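Local coordinates for protein ricin B-related lectin (Polyporus squamosus, PDB 5MUA) that probably binds galactose-containing carbohydrates through a beta-trefoil lectin domain joined to a papain-like, calcium-dependent protease domain that is captured here with the inhibitor E-64, at residues Q4-Y15 and N139-S150; T61-S69 and E225-A233. One frame throughout, in Å; residues are numbered along the deposited sequence.

Contact 1: residues Q4-Y15 and N139-S150; sequences QGHGIYYIASAY and NTSQNWTFQKLS
Tyr9, Ile11 and Ala12 of strand 7-13 pair with Lys148, Phe146 and Thr145 of strand 144-148, an antiparallel ladder by which the first and last strands of the beta-trefoil lectin domain meet and close the fold. Backbone bonds run in reciprocal pairs at Tyr10-Gln147 and Ala12-Thr145. Beyond them Leu149 N reaches Ile8 O at 2.7 Å, and at the other end Ala14 N donates to Asn143 O.

Aromatic and apolar contacts clothe both faces. On one, the edge of the Phe146 ring meets the face of Tyr9, planes 86° apart, while Ile11 CG1 lies 3.7 Å from Phe146 CE2; Phe3 and Ile51 add to this cluster. On the other, Leu149 CD1 sits squarely over the Tyr10 ring, 3.6 Å from its centroid, with Gln147 OE1 at the ring edge. Tyr10 OH turns to Asp43 and Arg256. Past the ladder, the Tyr15 ring lies with one face over Ser141 CB.

Polar side chains finish the ends. Ser13 OG, swung away from its own backbone N (chi1 179°), accepts from Tyr15 N in an ST turn, and a water joins this hydroxyl to Asn143 O. Ser150 OG takes the N-H of Ile8 at 2.9 Å. Lys148, bent at chi3, crosses Gln4 at about a right angle and places NZ 2.7 Å from Gln4 OE1, above the amide plane.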
loop_
_atom_site.group_PDB
_atom_site.type_symbol
_atom_site.label_atom_id
_atom_site.label_comp_id
_atom_site.label_asym_id
_atom_site.label_seq_id
_atom_site.Cartn_x
_atom_site.Cartn_y
_atom_site.Cartn_z
ATOM N N GLN B 4 -18.402 9.476 24.422
ATOM C CA GLN B 4 -18.431 8.053 24.661
ATOM C C GLN B 4 -17.082 7.521 25.116
ATOM O O GLN B 4 -16.710 6.360 24.888
ATOM C CB GLN B 4 -18.925 7.309 23.399
ATOM C CG GLN B 4 -20.374 7.585 23.000
ATOM C CD GLN B 4 -20.603 7.199 21.534
ATOM O OE1 GLN B 4 -20.382 6.062 21.167
ATOM N NE2 GLN B 4 -20.930 8.184 20.686
ATOM N N GLY B 5 -16.331 8.371 25.805
ATOM C CA GLY B 5 -14.986 8.026 26.295
ATOM C C GLY B 5 -13.963 7.997 25.172
ATOM O O GLY B 5 -14.032 8.757 24.200
ATOM N N HIS B 6 -12.988 7.121 25.318
ATOM C CA HIS B 6 -11.895 6.985 24.324
ATOM C C HIS B 6 -12.371 7.130 22.886
ATOM O O HIS B 6 -13.221 6.366 22.481
ATOM C CB HIS B 6 -11.225 5.631 24.504
ATOM C CG HIS B 6 -9.949 5.480 23.736
ATOM N ND1 HIS B 6 -9.428 4.254 23.436
ATOM C CD2 HIS B 6 -9.079 6.394 23.229
ATOM C CE1 HIS B 6 -8.264 4.410 22.819
ATOM N NE2 HIS B 6 -8.052 5.695 22.649
ATOM N N GLY B 7 -11.824 8.088 22.116
ATOM C CA GLY B 7 -12.293 8.334 20.754
ATOM C C GLY B 7 -11.771 9.627 20.180
ATOM O O GLY B 7 -10.982 10.337 20.829
ATOM N N ILE B 8 -12.162 9.934 18.965
ATOM C CA ILE B 8 -11.783 11.200 18.294
ATOM C C ILE B 8 -13.080 11.920 18.057
ATOM O O ILE B 8 -14.105 11.294 17.636
ATOM C CB ILE B 8 -11.053 10.956 16.942
ATOM C CG1 ILE B 8 -9.742 10.189 17.264
ATOM C CG2 ILE B 8 -10.795 12.249 16.234
ATOM C CD1 ILE B 8 -9.058 9.559 16.057
ATOM N N TYR B 9 -13.079 13.219 18.366
ATOM C CA TYR B 9 -14.287 14.007 18.397
ATOM C C TYR B 9 -14.120 15.402 17.863
ATOM O O TYR B 9 -13.023 15.977 17.917
ATOM C CB TYR B 9 -14.722 14.171 19.830
ATOM C CG TYR B 9 -15.024 12.942 20.563
ATOM C CD1 TYR B 9 -14.043 12.257 21.280
ATOM C CD2 TYR B 9 -16.329 12.489 20.631
ATOM C CE1 TYR B 9 -14.360 11.140 21.974
ATOM C CE2 TYR B 9 -16.688 11.379 21.376
ATOM C CZ TYR B 9 -15.690 10.690 22.079
ATOM O OH TYR B 9 -16.040 9.578 22.810
ATOM N N TYR B 10 -15.201 15.977 17.344
ATOM C CA TYR B 10 -15.335 17.447 17.314
ATOM C C TYR B 10 -15.887 17.837 18.667
ATOM O O TYR B 10 -16.714 17.083 19.266
ATOM C CB TYR B 10 -16.373 17.900 16.278
ATOM C CG TYR B 10 -16.056 17.658 14.816
ATOM C CD1 TYR B 10 -14.860 18.062 14.253
ATOM C CD2 TYR B 10 -17.070 17.152 13.964
ATOM C CE1 TYR B 10 -14.612 17.865 12.886
ATOM C CE2 TYR B 10 -16.853 16.980 12.586
ATOM C CZ TYR B 10 -15.623 17.313 12.061
ATOM O OH TYR B 10 -15.373 17.169 10.686
ATOM N N ILE B 11 -15.399 18.938 19.190
ATOM C CA ILE B 11 -15.916 19.479 20.465
ATOM C C ILE B 11 -16.554 20.810 20.067
ATOM O O ILE B 11 -15.862 21.772 19.742
ATOM C CB ILE B 11 -14.781 19.700 21.478
ATOM C CG1 ILE B 11 -13.956 18.409 21.718
ATOM C CG2 ILE B 11 -15.347 20.236 22.805
ATOM C CD1 ILE B 11 -12.754 18.593 22.633
ATOM N N ALA B 12 -17.887 20.871 20.065
ATOM C CA ALA B 12 -18.585 22.073 19.614
ATOM C C ALA B 12 -19.202 22.787 20.804
ATOM O O ALA B 12 -19.661 22.135 21.740
ATOM C CB ALA B 12 -19.728 21.717 18.646
ATOM N N SER B 13 -19.265 24.084 20.684
ATOM C CA SER B 13 -19.968 24.916 21.741
ATOM C C SER B 13 -21.457 24.673 21.695
ATOM O O SER B 13 -22.032 24.712 20.641
ATOM C CB SER B 13 -19.732 26.393 21.503
ATOM O OG SER B 13 -20.409 27.179 22.482
ATOM N N ALA B 14 -22.112 24.441 22.848
ATOM C CA ALA B 14 -23.580 24.430 22.850
ATOM C C ALA B 14 -24.102 25.833 23.095
ATOM O O ALA B 14 -25.310 25.989 23.111
ATOM C CB ALA B 14 -24.126 23.463 23.883
ATOM N N TYR B 15 -23.220 26.807 23.330
ATOM C CA TYR B 15 -23.606 28.182 23.629
ATOM C C TYR B 15 -23.909 28.991 22.403
ATOM O O TYR B 15 -24.825 29.778 22.391
ATOM C CB TYR B 15 -22.502 28.827 24.419
ATOM C CG TYR B 15 -22.690 30.275 24.791
ATOM C CD1 TYR B 15 -23.635 30.656 25.733
ATOM C CD2 TYR B 15 -21.864 31.253 24.272
ATOM C CE1 TYR B 15 -23.752 31.969 26.114
ATOM C CE2 TYR B 15 -21.982 32.593 24.649
ATOM C CZ TYR B 15 -22.935 32.922 25.606
ATOM O OH TYR B 15 -23.097 34.225 25.983
ATOM N N ASN B 139 -25.265 31.231 32.213
ATOM C CA ASN B 139 -25.268 30.984 30.794
ATOM C C ASN B 139 -24.714 29.594 30.486
ATOM O O ASN B 139 -24.282 28.882 31.412
ATOM C CB ASN B 139 -24.565 32.132 30.034
ATOM C CG ASN B 139 -23.031 32.158 30.233
ATOM O OD1 ASN B 139 -22.367 31.131 30.212
ATOM N ND2 ASN B 139 -22.488 33.344 30.362
ATOM N N THR B 140 -24.717 29.235 29.199
ATOM C CA THR B 140 -24.317 27.911 28.783
ATOM C C THR B 140 -22.915 27.873 28.163
ATOM O O THR B 140 -22.613 26.931 27.453
ATOM C CB THR B 140 -25.343 27.252 27.875
ATOM O OG1 THR B 140 -25.522 28.040 26.728
ATOM C CG2 THR B 140 -26.627 27.033 28.582
ATOM N N SER B 141 -22.100 28.881 28.435
ATOM C CA SER B 141 -20.793 29.024 27.808
ATOM C C SER B 141 -19.828 27.895 28.167
ATOM O O SER B 141 -18.806 27.738 27.490
ATOM C CB SER B 141 -20.171 30.395 28.156
ATOM O OG SER B 141 -19.848 30.465 29.569
ATOM N N GLN B 142 -20.104 27.143 29.220
ATOM C CA GLN B 142 -19.284 26.008 29.584
ATOM C C GLN B 142 -19.825 24.663 29.101
ATOM O O GLN B 142 -19.323 23.592 29.512
ATOM C CB GLN B 142 -19.056 25.963 31.092
ATOM C CG GLN B 142 -18.582 27.290 31.623
ATOM C CD GLN B 142 -18.270 27.321 33.088
ATOM O OE1 GLN B 142 -18.974 26.751 33.909
ATOM N NE2 GLN B 142 -17.244 28.071 33.423
ATOM N N ASN B 143 -20.829 24.707 28.205
ATOM C CA ASN B 143 -21.464 23.471 27.781
ATOM C C ASN B 143 -20.970 23.218 26.355
ATOM O O ASN B 143 -20.924 24.142 25.514
ATOM C CB ASN B 143 -22.967 23.616 27.755
ATOM C CG ASN B 143 -23.560 23.748 29.146
ATOM O OD1 ASN B 143 -22.878 23.541 30.158
ATOM N ND2 ASN B 143 -24.846 24.071 29.194
ATOM N N TRP B 144 -20.688 21.964 26.110
ATOM C CA TRP B 144 -20.044 21.525 24.819
ATOM C C TRP B 144 -20.786 20.260 24.383
ATOM O O TRP B 144 -21.261 19.488 25.215
ATOM C CB TRP B 144 -18.549 21.208 25.072
ATOM C CG TRP B 144 -17.814 22.391 25.564
ATOM C CD1 TRP B 144 -17.636 22.719 26.865
ATOM C CD2 TRP B 144 -17.263 23.454 24.803
ATOM N NE1 TRP B 144 -16.990 23.939 26.965
ATOM C CE2 TRP B 144 -16.769 24.409 25.711
ATOM C CE3 TRP B 144 -17.180 23.736 23.426
ATOM C CZ2 TRP B 144 -16.171 25.577 25.295
ATOM C CZ3 TRP B 144 -16.592 24.871 23.022
ATOM C CH2 TRP B 144 -16.094 25.808 23.938
ATOM N N THR B 145 -20.818 20.029 23.084
ATOM C CA THR B 145 -21.246 18.766 22.523
ATOM C C THR B 145 -20.077 18.051 21.904
ATOM O O THR B 145 -19.134 18.671 21.553
ATOM C CB THR B 145 -22.383 18.922 21.519
ATOM O OG1 THR B 145 -21.969 19.679 20.412
ATOM C CG2 THR B 145 -23.561 19.644 22.181
ATOM N N PHE B 146 -20.141 16.737 21.922
ATOM C CA PHE B 146 -19.077 15.897 21.338
ATOM C C PHE B 146 -19.673 15.045 20.210
ATOM O O PHE B 146 -20.665 14.357 20.442
ATOM C CB PHE B 146 -18.599 14.964 22.425
ATOM C CG PHE B 146 -17.747 15.644 23.419
ATOM C CD1 PHE B 146 -18.328 16.326 24.494
ATOM C CD2 PHE B 146 -16.385 15.628 23.317
ATOM C CE1 PHE B 146 -17.520 16.909 25.454
ATOM C CE2 PHE B 146 -15.578 16.235 24.278
ATOM C CZ PHE B 146 -16.149 16.910 25.326
ATOM N N GLN B 147 -19.093 15.129 19.004
ATOM C CA GLN B 147 -19.505 14.269 17.924
ATOM C C GLN B 147 -18.393 13.259 17.690
ATOM O O GLN B 147 -17.311 13.665 17.388
ATOM C CB GLN B 147 -19.754 15.107 16.675
ATOM C CG GLN B 147 -20.022 14.169 15.513
ATOM C CD GLN B 147 -20.301 14.833 14.205
ATOM O OE1 GLN B 147 -20.495 16.028 14.113
ATOM N NE2 GLN B 147 -20.277 14.038 13.167
ATOM N N LYS B 148 -18.681 11.975 17.846
ATOM C CA LYS B 148 -17.659 10.925 17.704
ATOM C C LYS B 148 -17.380 10.731 16.242
ATOM O O LYS B 148 -18.291 10.641 15.449
ATOM C CB LYS B 148 -18.128 9.610 18.284
ATOM C CG LYS B 148 -16.970 8.616 18.416
ATOM C CD LYS B 148 -17.384 7.351 19.154
ATOM C CE LYS B 148 -18.431 6.546 18.353
ATOM N NZ LYS B 148 -18.782 5.303 19.094
ATOM N N LEU B 149 -16.109 10.712 15.895
ATOM C CA LEU B 149 -15.653 10.559 14.518
ATOM C C LEU B 149 -14.845 9.292 14.361
ATOM O O LEU B 149 -14.277 9.060 13.274
ATOM C CB LEU B 149 -14.805 11.768 14.167
ATOM C CG LEU B 149 -15.521 13.092 14.419
ATOM C CD1 LEU B 149 -14.582 14.212 14.129
ATOM C CD2 LEU B 149 -16.769 13.282 13.563
ATOM N N SER B 150 -14.678 8.511 15.419
ATOM C CA SER B 150 -13.859 7.290 15.432
ATOM C C SER B 150 -14.702 6.032 15.633
ATOM O O SER B 150 -15.855 6.106 16.063
ATOM C CB SER B 150 -12.826 7.328 16.587
ATOM O OG SER B 150 -13.456 7.635 17.800
HETATM O O HOH W 1 -19.732 26.593 25.015
HETATM O O HOH W 2 -27.031 26.596 25.129
#

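Contact 2: residues T61-S69 and E225-A233; sequences TVRNAFAGS and ENFKANGFA
The interface between the lectin and protease parts of this chimerolectin is represented here by a turn after strand 59-64 and the loop that leaves helix 208-226. Ala65 and Phe66 present successive carbonyls to successive amides: Ala229 N donates to Ala65 O at 3.1 Å and Lys228 N to Phe66 O at 2.9 Å. The accepting turn is itself braced by an Asx motif, in which Asn64 OD1 offers a lone pair to Ala67 N.

Arg63 carries much of the side-chain contact. Extended from CG to NE, with CG opposite the backbone N across the CA-CB bond (chi1 -168°), it lays one guanidinium face against Ala229, whose CA is 3.6 Å from CZ. Its rim meets polar atoms instead: NE gives a nearly straight bond to Gly68 O, 2.8 Å long, and a water connects NH1 with Asn230 O. Ala65 CB packs 3.8 Å from Phe227 CD1 and close to Phe232. At the helix end Phe66 CD1 comes near Asn226 O, a buried carbonyl without a hydrogen-bonding partner.

Phe227 O accepts a bond from Arg202 of the second subunit, and Asn230 packs on its Ser203, placing the loop at the dimer interface too. Gly68 O, lying in the guanidinium plane, helps hold the orientation in which Arg63 stacks on Ala229; two main-chain bonds fix how turn and loop sit together, and Arg63 adds to them.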
loop_
_atom_site.group_PDB
_atom_site.type_symbol
_atom_site.label_atom_id
_atom_site.label_comp_id
_atom_site.label_asym_id
_atom_site.label_seq_id
_atom_site.Cartn_x
_atom_site.Cartn_y
_atom_site.Cartn_z
ATOM N N THR B 61 -6.937 12.867 28.770
ATOM C CA THR B 61 -6.201 13.894 28.035
ATOM C C THR B 61 -7.020 14.180 26.780
ATOM O O THR B 61 -7.753 13.325 26.297
ATOM C CB THR B 61 -4.811 13.429 27.641
ATOM O OG1 THR B 61 -4.840 12.106 27.066
ATOM C CG2 THR B 61 -3.914 13.434 28.819
ATOM N N VAL B 62 -6.864 15.388 26.265
ATOM C CA VAL B 62 -7.546 15.869 25.094
ATOM C C VAL B 62 -6.439 16.414 24.215
ATOM O O VAL B 62 -5.854 17.471 24.456
ATOM C CB VAL B 62 -8.610 16.960 25.443
ATOM C CG1 VAL B 62 -9.261 17.523 24.190
ATOM C CG2 VAL B 62 -9.598 16.390 26.400
ATOM N N ARG B 63 -6.106 15.636 23.216
ATOM C CA ARG B 63 -4.949 15.890 22.331
ATOM C C ARG B 63 -5.367 16.316 20.958
ATOM O O ARG B 63 -6.275 15.720 20.386
ATOM C CB ARG B 63 -4.120 14.592 22.257
ATOM C CG ARG B 63 -2.767 14.754 21.644
ATOM C CD ARG B 63 -2.006 13.436 21.516
ATOM N NE ARG B 63 -0.642 13.774 21.197
ATOM C CZ ARG B 63 0.323 12.889 21.004
ATOM N NH1 ARG B 63 0.068 11.579 21.021
ATOM N NH2 ARG B 63 1.531 13.334 20.792
ATOM N N ASN B 64 -4.689 17.298 20.401
ATOM C CA ASN B 64 -4.985 17.753 19.046
ATOM C C ASN B 64 -4.400 16.707 18.076
ATOM O O ASN B 64 -3.220 16.436 18.118
ATOM C CB ASN B 64 -4.427 19.150 18.811
ATOM C CG ASN B 64 -4.950 19.760 17.556
ATOM O OD1 ASN B 64 -4.269 19.779 16.554
ATOM N ND2 ASN B 64 -6.178 20.280 17.599
ATOM N N ALA B 65 -5.230 16.027 17.296
ATOM C CA ALA B 65 -4.723 14.899 16.465
ATOM C C ALA B 65 -3.689 15.486 15.490
ATOM O O ALA B 65 -2.662 14.834 15.228
ATOM C CB ALA B 65 -5.845 14.203 15.698
ATOM N N PHE B 66 -3.990 16.665 14.928
ATOM C CA PHE B 66 -3.149 17.283 13.923
ATOM C C PHE B 66 -1.805 17.701 14.516
ATOM O O PHE B 66 -0.773 17.227 14.103
ATOM C CB PHE B 66 -3.878 18.458 13.256
ATOM C CG PHE B 66 -3.064 19.204 12.216
ATOM C CD1 PHE B 66 -2.866 18.662 10.955
ATOM C CD2 PHE B 66 -2.450 20.423 12.520
ATOM C CE1 PHE B 66 -2.096 19.342 10.017
ATOM C CE2 PHE B 66 -1.662 21.112 11.594
ATOM C CZ PHE B 66 -1.514 20.567 10.324
ATOM N N ALA B 67 -1.833 18.594 15.525
ATOM C CA ALA B 67 -0.634 19.248 16.037
ATOM C C ALA B 67 0.117 18.408 17.059
ATOM O O ALA B 67 1.301 18.670 17.313
ATOM C CB ALA B 67 -0.953 20.621 16.632
ATOM N N GLY B 68 -0.523 17.411 17.610
ATOM C CA GLY B 68 0.049 16.562 18.659
ATOM C C GLY B 68 0.031 17.156 20.057
ATOM O O GLY B 68 0.269 16.427 21.041
ATOM N N SER B 69 -0.184 18.466 20.130
ATOM C CA SER B 69 -0.216 19.261 21.371
ATOM C C SER B 69 -1.426 18.781 22.234
ATOM O O SER B 69 -2.477 18.370 21.740
ATOM C CB SER B 69 -0.508 20.744 21.018
ATOM O OG SER B 69 0.413 21.283 20.148
ATOM N N GLU B 225 1.684 11.720 7.652
ATOM C CA GLU B 225 2.234 13.035 7.288
ATOM C C GLU B 225 1.380 14.193 7.826
ATOM O O GLU B 225 1.866 15.294 7.955
ATOM C CB GLU B 225 2.417 13.106 5.794
ATOM C CG GLU B 225 3.570 12.179 5.373
ATOM C CD GLU B 225 3.761 12.032 3.864
ATOM O OE1 GLU B 225 3.105 12.782 3.101
ATOM O OE2 GLU B 225 4.548 11.087 3.453
ATOM N N ASN B 226 0.130 13.938 8.180
ATOM C CA ASN B 226 -0.704 15.040 8.668
ATOM C C ASN B 226 -1.095 14.972 10.118
ATOM O O ASN B 226 -1.671 15.952 10.603
ATOM C CB ASN B 226 -1.959 15.057 7.861
ATOM C CG ASN B 226 -1.769 15.676 6.516
ATOM O OD1 ASN B 226 -1.812 16.892 6.425
ATOM N ND2 ASN B 226 -1.633 14.861 5.461
ATOM N N PHE B 227 -0.850 13.872 10.819
ATOM C CA PHE B 227 -1.225 13.797 12.234
ATOM C C PHE B 227 -0.015 13.556 13.105
ATOM O O PHE B 227 0.680 12.552 12.943
ATOM C CB PHE B 227 -2.277 12.755 12.479
ATOM C CG PHE B 227 -3.559 13.034 11.738
ATOM C CD1 PHE B 227 -4.445 13.965 12.197
ATOM C CD2 PHE B 227 -3.883 12.378 10.591
ATOM C CE1 PHE B 227 -5.629 14.203 11.528
ATOM C CE2 PHE B 227 -5.066 12.634 9.888
ATOM C CZ PHE B 227 -5.920 13.559 10.366
ATOM N N LYS B 228 0.267 14.500 13.980
ATOM C CA LYS B 228 1.424 14.375 14.907
ATOM C C LYS B 228 1.110 13.563 16.140
ATOM O O LYS B 228 1.999 13.043 16.836
ATOM C CB LYS B 228 2.035 15.730 15.221
ATOM C CG LYS B 228 2.631 16.422 13.982
ATOM C CD LYS B 228 2.818 17.936 14.122
ATOM C CE LYS B 228 3.679 18.359 15.333
ATOM N NZ LYS B 228 5.158 18.238 15.160
ATOM N N ALA B 229 -0.170 13.403 16.439
ATOM C CA ALA B 229 -0.573 12.469 17.535
ATOM C C ALA B 229 -0.377 11.041 17.055
ATOM O O ALA B 229 -0.369 10.794 15.855
ATOM C CB ALA B 229 -2.058 12.714 17.887
ATOM N N ASN B 230 -0.161 10.133 17.971
ATOM C CA ASN B 230 -0.241 8.719 17.702
ATOM C C ASN B 230 -1.504 8.085 18.337
ATOM O O ASN B 230 -2.379 8.821 18.841
ATOM C CB ASN B 230 1.060 8.130 18.227
ATOM C CG ASN B 230 1.112 8.118 19.687
ATOM O OD1 ASN B 230 0.181 8.600 20.358
ATOM N ND2 ASN B 230 2.173 7.484 20.250
ATOM N N GLY B 231 -1.627 6.766 18.273
ATOM C CA GLY B 231 -2.649 6.067 18.987
ATOM C C GLY B 231 -3.970 5.913 18.278
ATOM O O GLY B 231 -4.954 5.527 18.899
ATOM N N PHE B 232 -3.980 6.164 16.964
ATOM C CA PHE B 232 -5.121 5.820 16.114
ATOM C C PHE B 232 -4.594 5.643 14.673
ATOM O O PHE B 232 -3.452 6.034 14.356
ATOM C CB PHE B 232 -6.158 6.947 16.076
ATOM C CG PHE B 232 -5.682 8.206 15.403
ATOM C CD1 PHE B 232 -4.775 9.094 16.024
ATOM C CD2 PHE B 232 -6.184 8.584 14.178
ATOM C CE1 PHE B 232 -4.354 10.266 15.357
ATOM C CE2 PHE B 232 -5.771 9.766 13.562
ATOM C CZ PHE B 232 -4.850 10.592 14.141
ATOM N N ALA B 233 -5.481 5.096 13.831
ATOM C CA ALA B 233 -5.192 4.900 12.426
ATOM C C ALA B 233 -6.316 5.457 11.642
ATOM O O ALA B 233 -7.361 5.804 12.183
ATOM C CB ALA B 233 -5.039 3.403 12.121
HETATM O O HOH W 3 -2.186 10.023 21.424
#

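The centres of contacts 1 and 2 lie about 17 Å apart, and their segments alternate along the chain: 4-15, 61-69, 139-150, then 225-233. Contact 1 joins the two ends of the lectin domain, whereas contact 2 carries an inner turn of that domain to the protease part. Strand 49-53 lies between strands 7-13 and 59-64 and pairs with both, so the two sites share a continuous strand arrangement. They also touch directly: Ile8 CD1 packs 3.6 Å from Phe232 CD2, and Ile11 CD1 approaches Val62 CG1. Closure of the trefoil and attachment of its neighbour are thus linked through apolar side chains that touch, and Ile8 against Phe232 puts the closing strand beside the joint.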